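Local coordinates for cupin 2 conserved barrel domain protein (Planctomyces limnophilus, PDB 4H7L) that is of unknown function but binds a copper(II) ion and belongs to the cupin barrel proteins, at residues E26-P31 with A35-G40; A79-N84 with Y88-L93; I20-I25 with V47-T52. One frame throughout, in Å; residues are numbered along the deposited sequence.

How the interactions relate
From the N terminus the chain first passes through 20-25, which interaction 3 later ties to the strand at 47-52, closing a loop of 21 residues. Inside that loop lies interaction 1, where 26-31 turns back on 35-40. The two touch through Gln-36 and Ile-25, and strands 33-38 and 48-54 are neighbours in one sheet. Interaction 2 follows in series. It pairs 79-84 with 88-93 in a separate three-stranded sheet. It lies on the opposite side of the chain's centre, about 21 Å from each of the others between centres. Interactions 2 and 3 both also touch the second subunit.

Interaction 1: E26-P31 with A35-G40; sequences EAVACP and AQRAFG
Val-28 and Ala-35 face each other as an antiparallel hydrogen-bonded pair. Val-28 N donates to Ala-35 O at 2.8 Å, and Ala-35 N returns a bond to Val-28 O at 2.7 Å. Both are nearly straight at hydrogen. The backbone N and O of both residues are thus used within the pair. Ala-35 O also receives a CA-H...O contact from Ala-27 CA. This bridge belongs to the beta hairpin of strands 28-30 and 33-38, at the border of the cupin sheet. The strands splay quickly, with 112° between their directions. Beyond the bridge, side chains make the contact. The SG of Cys-30 lies 3.9 Å from the CB of Ala-35. Its chi1 of 51° sets SG between its own backbone N and carbonyl carbon, on the side of the partner strand. Arg-37 reaches back along its own strand with an extended chain. Its NH1 lies 3.6 Å from Val-28 CG1 and its NH2 3.6 Å from Cys-30 CB. Ala-35 CB sits over one face of the guanidinium, towards the rim. These are packing contacts, not hydrogen bonds. Arg-37 also touches His-50 and Phe-120. On the other side of strand 33-38, Gln-36 CG packs against Ala-27 CB at 3.7 Å. Its amide NE2 turns to Ile-25 O for a hydrogen bond and makes a weak one to Ser-23 O.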
loop_
_atom_site.group_PDB
_atom_site.type_symbol
_atom_site.label_atom_id
_atom_site.label_comp_id
_atom_site.label_asym_id
_atom_site.label_seq_id
_atom_site.Cartn_x
_atom_site.Cartn_y
_atom_site.Cartn_z
ATOM N N GLU B 26 -1.636 -15.646 9.024
ATOM C CA GLU B 26 -1.022 -15.912 10.318
ATOM C C GLU B 26 -0.089 -14.760 10.665
ATOM O O GLU B 26 0.843 -14.462 9.919
ATOM C CB GLU B 26 -0.242 -17.226 10.284
ATOM C CG GLU B 26 0.263 -17.692 11.647
ATOM C CD GLU B 26 -0.778 -18.472 12.427
ATOM O OE1 GLU B 26 -1.848 -17.902 12.726
ATOM O OE2 GLU B 26 -0.529 -19.658 12.739
ATOM N N ALA B 27 -0.344 -14.110 11.796
ATOM C CA ALA B 27 0.453 -12.963 12.218
ATOM C C ALA B 27 1.784 -13.404 12.815
ATOM O O ALA B 27 1.849 -14.371 13.570
ATOM C CB ALA B 27 -0.320 -12.127 13.221
ATOM N N VAL B 28 2.844 -12.684 12.469
ATOM C CA VAL B 28 4.181 -12.993 12.958
ATOM C C VAL B 28 4.718 -11.841 13.788
ATOM O O VAL B 28 4.475 -10.675 13.483
ATOM C CB VAL B 28 5.153 -13.259 11.796
ATOM C CG1 VAL B 28 6.593 -13.039 12.237
ATOM C CG2 VAL B 28 4.959 -14.667 11.259
ATOM N N ALA B 29 5.458 -12.172 14.838
ATOM C CA ALA B 29 6.051 -11.159 15.697
ATOM C C ALA B 29 7.208 -10.454 14.999
ATOM O O ALA B 29 8.043 -11.089 14.354
ATOM C CB ALA B 29 6.524 -11.785 17.000
ATOM N N CYS B 30 7.239 -9.133 15.127
ATOM C CA CYS B 30 8.352 -8.325 14.654
ATOM C C CYS B 30 8.689 -7.326 15.757
ATOM O O CYS B 30 7.924 -7.179 16.710
ATOM C CB CYS B 30 7.985 -7.612 13.354
ATOM S SG CYS B 30 6.433 -6.709 13.433
ATOM N N PRO B 31 9.838 -6.643 15.644
ATOM C CA PRO B 31 10.295 -5.830 16.778
ATOM C C PRO B 31 9.289 -4.771 17.222
ATOM O O PRO B 31 9.263 -4.426 18.404
ATOM C CB PRO B 31 11.567 -5.166 16.242
ATOM C CG PRO B 31 12.023 -6.052 15.141
ATOM C CD PRO B 31 10.769 -6.569 14.507
ATOM N N ALA B 35 3.140 -8.537 12.391
ATOM C CA ALA B 35 3.063 -8.310 10.953
ATOM C C ALA B 35 2.304 -9.434 10.253
ATOM O O ALA B 35 2.507 -10.611 10.543
ATOM C CB ALA B 35 4.461 -8.186 10.369
ATOM N N GLN B 36 1.426 -9.060 9.330
ATOM C CA GLN B 36 0.745 -10.023 8.476
ATOM C C GLN B 36 1.171 -9.751 7.036
ATOM O O GLN B 36 0.643 -8.859 6.373
ATOM C CB GLN B 36 -0.773 -9.927 8.655
ATOM C CG GLN B 36 -1.240 -10.415 10.028
ATOM C CD GLN B 36 -2.712 -10.146 10.304
ATOM O OE1 GLN B 36 -3.109 -9.013 10.564
ATOM N NE2 GLN B 36 -3.524 -11.194 10.267
ATOM N N ARG B 37 2.142 -10.527 6.568
ATOM C CA ARG B 37 2.868 -10.203 5.345
ATOM C C ARG B 37 2.314 -10.927 4.121
ATOM O O ARG B 37 2.080 -12.132 4.152
ATOM C CB ARG B 37 4.352 -10.538 5.526
ATOM C CG ARG B 37 4.948 -10.006 6.830
ATOM C CD ARG B 37 6.470 -10.003 6.793
ATOM N NE ARG B 37 7.051 -9.299 7.936
ATOM C CZ ARG B 37 7.459 -9.875 9.067
ATOM N NH1 ARG B 37 7.363 -11.188 9.242
ATOM N NH2 ARG B 37 7.972 -9.132 10.036
ATOM N N ALA B 38 2.116 -10.179 3.039
ATOM C CA ALA B 38 1.575 -10.734 1.804
ATOM C C ALA B 38 2.472 -10.434 0.611
ATOM O O ALA B 38 3.200 -9.442 0.602
ATOM C CB ALA B 38 0.182 -10.184 1.550
ATOM N N PHE B 39 2.412 -11.306 -0.390
ATOM C CA PHE B 39 3.081 -11.080 -1.667
ATOM C C PHE B 39 4.596 -10.991 -1.544
ATOM O O PHE B 39 5.215 -10.084 -2.092
ATOM C CB PHE B 39 2.530 -9.816 -2.330
ATOM C CG PHE B 39 1.037 -9.826 -2.489
ATOM C CD1 PHE B 39 0.411 -10.843 -3.183
ATOM C CD2 PHE B 39 0.260 -8.825 -1.940
ATOM C CE1 PHE B 39 -0.959 -10.862 -3.326
ATOM C CE2 PHE B 39 -1.113 -8.838 -2.080
ATOM C CZ PHE B 39 -1.723 -9.857 -2.776
ATOM N N GLY B 40 5.190 -11.949 -0.839
ATOM C CA GLY B 40 6.636 -12.019 -0.720
ATOM C C GLY B 40 7.323 -12.162 -2.066
ATOM O O GLY B 40 6.716 -11.950 -3.120
#

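Interaction 2: A79-N84 with Y88-L93; sequences ATIELN and YPLTKL
Ile-81 and Tyr-88 form an antiparallel hydrogen-bonded pair, with Ile-81 N to Tyr-88 O at 2.7 Å and Tyr-88 N bonded in return to Ile-81 O, and Leu-90 N continues the pairing to Ala-79 O. Between these bonds Thr-80 and Pro-89 make a non-hydrogen-bonded pair, and their side chains diverge. Thr-80 CB presses on Tyr-88 O. Its CG2 meets Pro-89 CA. On the face of Ile-81 and Tyr-88, Ile-81 CG2 touches Tyr-88 CB at 4.0 Å. With CG1 anti to the backbone N (chi1 -176°), it is the CG2 branch that Ile-81 offers to the tyrosine. Leu-83 CD1 comes within 4.4 Å of Tyr-88 CD2, obliquely to the ring. The pairing belongs to the beta hairpin of strands 80-83 and 86-89 in the cupin barrel, and strand 104-107 runs along the other edge of 80-83. Leu-83 also packs on the copper ligand His-104, and Met-19 of the second subunit packs on Ile-81, Leu-83 and Tyr-88. Leu-90 spreads its two methyls across the first residues of 79-84. CD1 lies 3.6 Å from Ala-79 CB, and CD2 lies 3.9 Å from Ile-81 CB. CG sits between them, 3.6 Å from Ala-79 O. Replacing this leucine with an alanine would remove both methyls and is likely to open a gap beside Ala-79 and Ile-81. Leu-90 also touches Val-72 of strand 67-72.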
loop_
_atom_site.group_PDB
_atom_site.type_symbol
_atom_site.label_atom_id
_atom_site.label_comp_id
_atom_site.label_asym_id
_atom_site.label_seq_id
_atom_site.Cartn_x
_atom_site.Cartn_y
_atom_site.Cartn_z
ATOM N N ALA B 79 0.738 9.530 18.626
ATOM C CA ALA B 79 1.651 8.611 17.966
ATOM C C ALA B 79 2.388 9.402 16.899
ATOM O O ALA B 79 1.808 10.274 16.256
ATOM C CB ALA B 79 0.903 7.449 17.354
ATOM N N THR B 80 3.673 9.118 16.728
ATOM C CA THR B 80 4.472 9.824 15.738
ATOM C C THR B 80 5.303 8.863 14.910
ATOM O O THR B 80 5.355 7.664 15.180
ATOM C CB THR B 80 5.439 10.822 16.401
ATOM O OG1 THR B 80 6.417 10.106 17.163
ATOM C CG2 THR B 80 4.688 11.777 17.311
ATOM N N ILE B 81 5.953 9.411 13.895
ATOM C CA ILE B 81 6.938 8.674 13.128
ATOM C C ILE B 81 8.219 9.484 13.178
ATOM O O ILE B 81 8.182 10.712 13.128
ATOM C CB ILE B 81 6.488 8.461 11.673
ATOM C CG1 ILE B 81 7.505 7.606 10.919
ATOM C CG2 ILE B 81 6.297 9.795 10.968
ATOM C CD1 ILE B 81 6.929 6.918 9.709
ATOM N N GLU B 82 9.350 8.802 13.316
ATOM C CA GLU B 82 10.637 9.476 13.357
ATOM C C GLU B 82 11.418 9.170 12.096
ATOM O O GLU B 82 11.681 8.010 11.786
ATOM C CB GLU B 82 11.429 9.053 14.593
ATOM C CG GLU B 82 10.842 9.582 15.893
ATOM C CD GLU B 82 11.590 9.095 17.121
ATOM O OE1 GLU B 82 12.539 8.295 16.969
ATOM O OE2 GLU B 82 11.226 9.513 18.240
ATOM N N LEU B 83 11.773 10.219 11.362
ATOM C CA LEU B 83 12.535 10.076 10.130
ATOM C C LEU B 83 13.828 10.872 10.251
ATOM O O LEU B 83 13.806 12.092 10.412
ATOM C CB LEU B 83 11.708 10.554 8.938
ATOM C CG LEU B 83 10.411 9.772 8.717
ATOM C CD1 LEU B 83 9.479 10.501 7.766
ATOM C CD2 LEU B 83 10.723 8.390 8.188
ATOM N N ASN B 84 14.954 10.168 10.186
ATOM C CA ASN B 84 16.262 10.777 10.415
ATOM C C ASN B 84 16.241 11.752 11.587
ATOM O O ASN B 84 16.685 12.892 11.465
ATOM C CB ASN B 84 16.767 11.481 9.151
ATOM C CG ASN B 84 17.195 10.505 8.066
ATOM O OD1 ASN B 84 17.695 9.415 8.353
ATOM N ND2 ASN B 84 17.007 10.899 6.810
ATOM N N TYR B 88 7.258 13.446 13.529
ATOM C CA TYR B 88 6.021 13.927 12.922
ATOM C C TYR B 88 4.832 13.121 13.423
ATOM O O TYR B 88 4.915 11.904 13.550
ATOM C CB TYR B 88 6.087 13.804 11.401
ATOM C CG TYR B 88 7.263 14.513 10.784
ATOM C CD1 TYR B 88 7.203 15.867 10.479
ATOM C CD2 TYR B 88 8.437 13.830 10.505
ATOM C CE1 TYR B 88 8.278 16.518 9.910
ATOM C CE2 TYR B 88 9.519 14.475 9.942
ATOM C CZ TYR B 88 9.433 15.815 9.641
ATOM O OH TYR B 88 10.510 16.453 9.077
ATOM N N PRO B 89 3.712 13.800 13.700
ATOM C CA PRO B 89 2.504 13.121 14.184
ATOM C C PRO B 89 1.829 12.265 13.118
ATOM O O PRO B 89 1.801 12.637 11.945
ATOM C CB PRO B 89 1.590 14.281 14.585
ATOM C CG PRO B 89 2.062 15.435 13.776
ATOM C CD PRO B 89 3.539 15.261 13.641
ATOM N N LEU B 90 1.287 11.125 13.532
ATOM C CA LEU B 90 0.528 10.272 12.630
ATOM C C LEU B 90 -0.915 10.745 12.544
ATOM O O LEU B 90 -1.517 11.107 13.556
ATOM C CB LEU B 90 0.547 8.829 13.125
ATOM C CG LEU B 90 1.928 8.194 13.263
ATOM C CD1 LEU B 90 1.803 6.812 13.877
ATOM C CD2 LEU B 90 2.626 8.128 11.915
ATOM N N THR B 91 -1.462 10.744 11.334
ATOM C CA THR B 91 -2.885 10.994 11.137
ATOM C C THR B 91 -3.435 9.923 10.209
ATOM O O THR B 91 -2.674 9.234 9.528
ATOM C CB THR B 91 -3.154 12.386 10.534
ATOM O OG1 THR B 91 -2.742 12.407 9.163
ATOM C CG2 THR B 91 -2.410 13.462 11.308
ATOM N N LYS B 92 -4.755 9.778 10.188
ATOM C CA LYS B 92 -5.388 8.762 9.360
ATOM C C LYS B 92 -5.090 8.966 7.877
ATOM O O LYS B 92 -5.214 10.068 7.349
ATOM C CB LYS B 92 -6.899 8.746 9.591
ATOM C CG LYS B 92 -7.324 7.986 10.835
ATOM C CD LYS B 92 -8.830 7.790 10.867
ATOM C CE LYS B 92 -9.251 6.829 11.965
ATOM N NZ LYS B 92 -10.734 6.716 12.044
ATOM N N LEU B 93 -4.697 7.883 7.218
ATOM C CA LEU B 93 -4.420 7.891 5.784
ATOM C C LEU B 93 -3.236 8.778 5.419
ATOM O O LEU B 93 -3.111 9.232 4.280
ATOM C CB LEU B 93 -5.663 8.305 4.996
ATOM C CG LEU B 93 -6.832 7.328 5.106
ATOM C CD1 LEU B 93 -8.029 7.844 4.326
ATOM C CD2 LEU B 93 -6.429 5.943 4.617
#

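Interaction 3: I20-I25 with V47-T52; sequences ISLSEI and VSVHYT
Leu-22 meets Tyr-51 and Val-49 through its side chain, and no hydrogen bond crosses between the two segments. Its CB lies 3.9 Å from Tyr-51 CB, near the base of the tyrosine and oblique to its ring. With CG anti to the carbonyl carbon (chi1 -66°), the chain then continues towards strand 48-54 and forks. The CD1 methyl is 4.1 Å from Tyr-51 CB and 4.4 Å from Val-49 CG1, bridging the two residues. The CD2 methyl points to the backbone and lies 4.0 Å from Val-49 O. The chi1 of Tyr-51, 173°, turns the ring away from the leucine, and Tyr-51 meets it through CB. Leu-22 sits on a turn. Ser-21 O takes two backbone bonds there, from Glu-24 N at 3.0 Å and from Ile-25 N at 3.2 Å. The contact packs the turn after strand 18-21 against strand 48-54 of the cupin sheet. Strand 33-38 lies beside it, with Ala-38 against Leu-22. Strand 110-117 pairs with the other edge of 48-54, and Ile-113 there packs on Val-49. Ile-20 and Ser-21 pair antiparallel with a strand of the second subunit, so strand 18-21 adds to a sheet of that subunit across the interface.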
loop_
_atom_site.group_PDB
_atom_site.type_symbol
_atom_site.label_atom_id
_atom_site.label_comp_id
_atom_site.label_asym_id
_atom_site.label_seq_id
_atom_site.Cartn_x
_atom_site.Cartn_y
_atom_site.Cartn_z
ATOM N N ILE B 20 -5.561 -12.445 -1.329
ATOM C CA ILE B 20 -5.223 -12.809 0.037
ATOM C C ILE B 20 -5.944 -11.900 1.007
ATOM O O ILE B 20 -6.076 -10.705 0.760
ATOM C CB ILE B 20 -3.716 -12.666 0.303
ATOM C CG1 ILE B 20 -2.911 -13.132 -0.913
ATOM C CG2 ILE B 20 -3.337 -13.436 1.554
ATOM C CD1 ILE B 20 -1.454 -13.418 -0.615
ATOM N N SER B 21 -6.408 -12.465 2.115
ATOM C CA SER B 21 -7.003 -11.657 3.171
ATOM C C SER B 21 -5.954 -11.340 4.223
ATOM O O SER B 21 -5.545 -12.214 4.985
ATOM C CB SER B 21 -8.188 -12.375 3.814
ATOM O OG SER B 21 -8.694 -11.609 4.894
ATOM N N LEU B 22 -5.523 -10.083 4.258
ATOM C CA LEU B 22 -4.452 -9.662 5.152
ATOM C C LEU B 22 -4.783 -9.968 6.607
ATOM O O LEU B 22 -3.903 -10.330 7.391
ATOM C CB LEU B 22 -4.183 -8.167 4.977
ATOM C CG LEU B 22 -3.616 -7.779 3.611
ATOM C CD1 LEU B 22 -3.531 -6.277 3.492
ATOM C CD2 LEU B 22 -2.251 -8.410 3.391
ATOM N N SER B 23 -6.057 -9.829 6.960
ATOM C CA SER B 23 -6.493 -10.018 8.337
ATOM C C SER B 23 -6.481 -11.485 8.765
ATOM O O SER B 23 -6.388 -11.783 9.955
ATOM C CB SER B 23 -7.891 -9.428 8.535
ATOM O OG SER B 23 -8.714 -9.685 7.414
ATOM N N GLU B 24 -6.567 -12.400 7.804
ATOM C CA GLU B 24 -6.601 -13.825 8.125
ATOM C C GLU B 24 -5.222 -14.480 8.082
ATOM O O GLU B 24 -5.030 -15.562 8.636
ATOM C CB GLU B 24 -7.560 -14.567 7.193
ATOM C CG GLU B 24 -9.028 -14.268 7.462
ATOM C CD GLU B 24 -9.957 -15.269 6.799
ATOM O OE1 GLU B 24 -10.305 -16.284 7.446
ATOM O OE2 GLU B 24 -10.342 -15.041 5.630
ATOM N N ILE B 25 -4.265 -13.833 7.428
ATOM C CA ILE B 25 -2.895 -14.334 7.408
ATOM C C ILE B 25 -2.396 -14.573 8.832
ATOM O O ILE B 25 -2.697 -13.799 9.743
ATOM C CB ILE B 25 -1.946 -13.339 6.714
ATOM C CG1 ILE B 25 -2.157 -13.371 5.200
ATOM C CG2 ILE B 25 -0.493 -13.661 7.044
ATOM C CD1 ILE B 25 -1.348 -12.330 4.456
ATOM N N VAL B 47 6.271 -5.818 -5.287
ATOM C CA VAL B 47 6.264 -5.269 -3.941
ATOM C C VAL B 47 5.611 -6.235 -2.962
ATOM O O VAL B 47 4.783 -7.059 -3.346
ATOM C CB VAL B 47 5.496 -3.939 -3.892
ATOM C CG1 VAL B 47 5.963 -3.022 -5.000
ATOM C CG2 VAL B 47 3.999 -4.177 -4.010
ATOM N N SER B 48 5.995 -6.129 -1.696
ATOM C CA SER B 48 5.333 -6.866 -0.636
ATOM C C SER B 48 4.345 -5.922 0.013
ATOM O O SER B 48 4.536 -4.710 -0.018
ATOM C CB SER B 48 6.340 -7.347 0.407
ATOM O OG SER B 48 7.308 -8.198 -0.173
ATOM N N VAL B 49 3.293 -6.471 0.607
ATOM C CA VAL B 49 2.329 -5.655 1.328
ATOM C C VAL B 49 2.054 -6.253 2.702
ATOM O O VAL B 49 1.514 -7.352 2.818
ATOM C CB VAL B 49 1.021 -5.501 0.540
ATOM C CG1 VAL B 49 0.005 -4.712 1.349
ATOM C CG2 VAL B 49 1.295 -4.805 -0.780
ATOM N N HIS B 50 2.454 -5.523 3.737
ATOM C CA HIS B 50 2.275 -5.958 5.115
ATOM C C HIS B 50 1.125 -5.197 5.760
ATOM O O HIS B 50 0.951 -4.003 5.521
ATOM C CB HIS B 50 3.537 -5.683 5.933
ATOM C CG HIS B 50 4.784 -6.281 5.361
ATOM N ND1 HIS B 50 4.786 -7.116 4.266
ATOM C CD2 HIS B 50 6.077 -6.160 5.744
ATOM C CE1 HIS B 50 6.027 -7.484 3.996
ATOM N NE2 HIS B 50 6.828 -6.918 4.880
ATOM N N TYR B 51 0.347 -5.893 6.577
ATOM C CA TYR B 51 -0.627 -5.252 7.447
ATOM C C TYR B 51 -0.084 -5.395 8.863
ATOM O O TYR B 51 -0.082 -6.485 9.432
ATOM C CB TYR B 51 -1.993 -5.912 7.289
ATOM C CG TYR B 51 -3.044 -5.445 8.270
ATOM C CD1 TYR B 51 -3.555 -4.161 8.214
ATOM C CD2 TYR B 51 -3.544 -6.304 9.230
ATOM C CE1 TYR B 51 -4.522 -3.740 9.100
ATOM C CE2 TYR B 51 -4.513 -5.895 10.120
ATOM C CZ TYR B 51 -5.000 -4.610 10.050
ATOM O OH TYR B 51 -5.969 -4.193 10.931
ATOM N N THR B 52 0.394 -4.289 9.418
ATOM C CA THR B 52 1.258 -4.342 10.588
ATOM C C THR B 52 0.685 -3.610 11.791
ATOM O O THR B 52 0.264 -2.459 11.693
ATOM C CB THR B 52 2.640 -3.741 10.269
ATOM O OG1 THR B 52 3.270 -4.502 9.231
ATOM C CG2 THR B 52 3.528 -3.739 11.501
#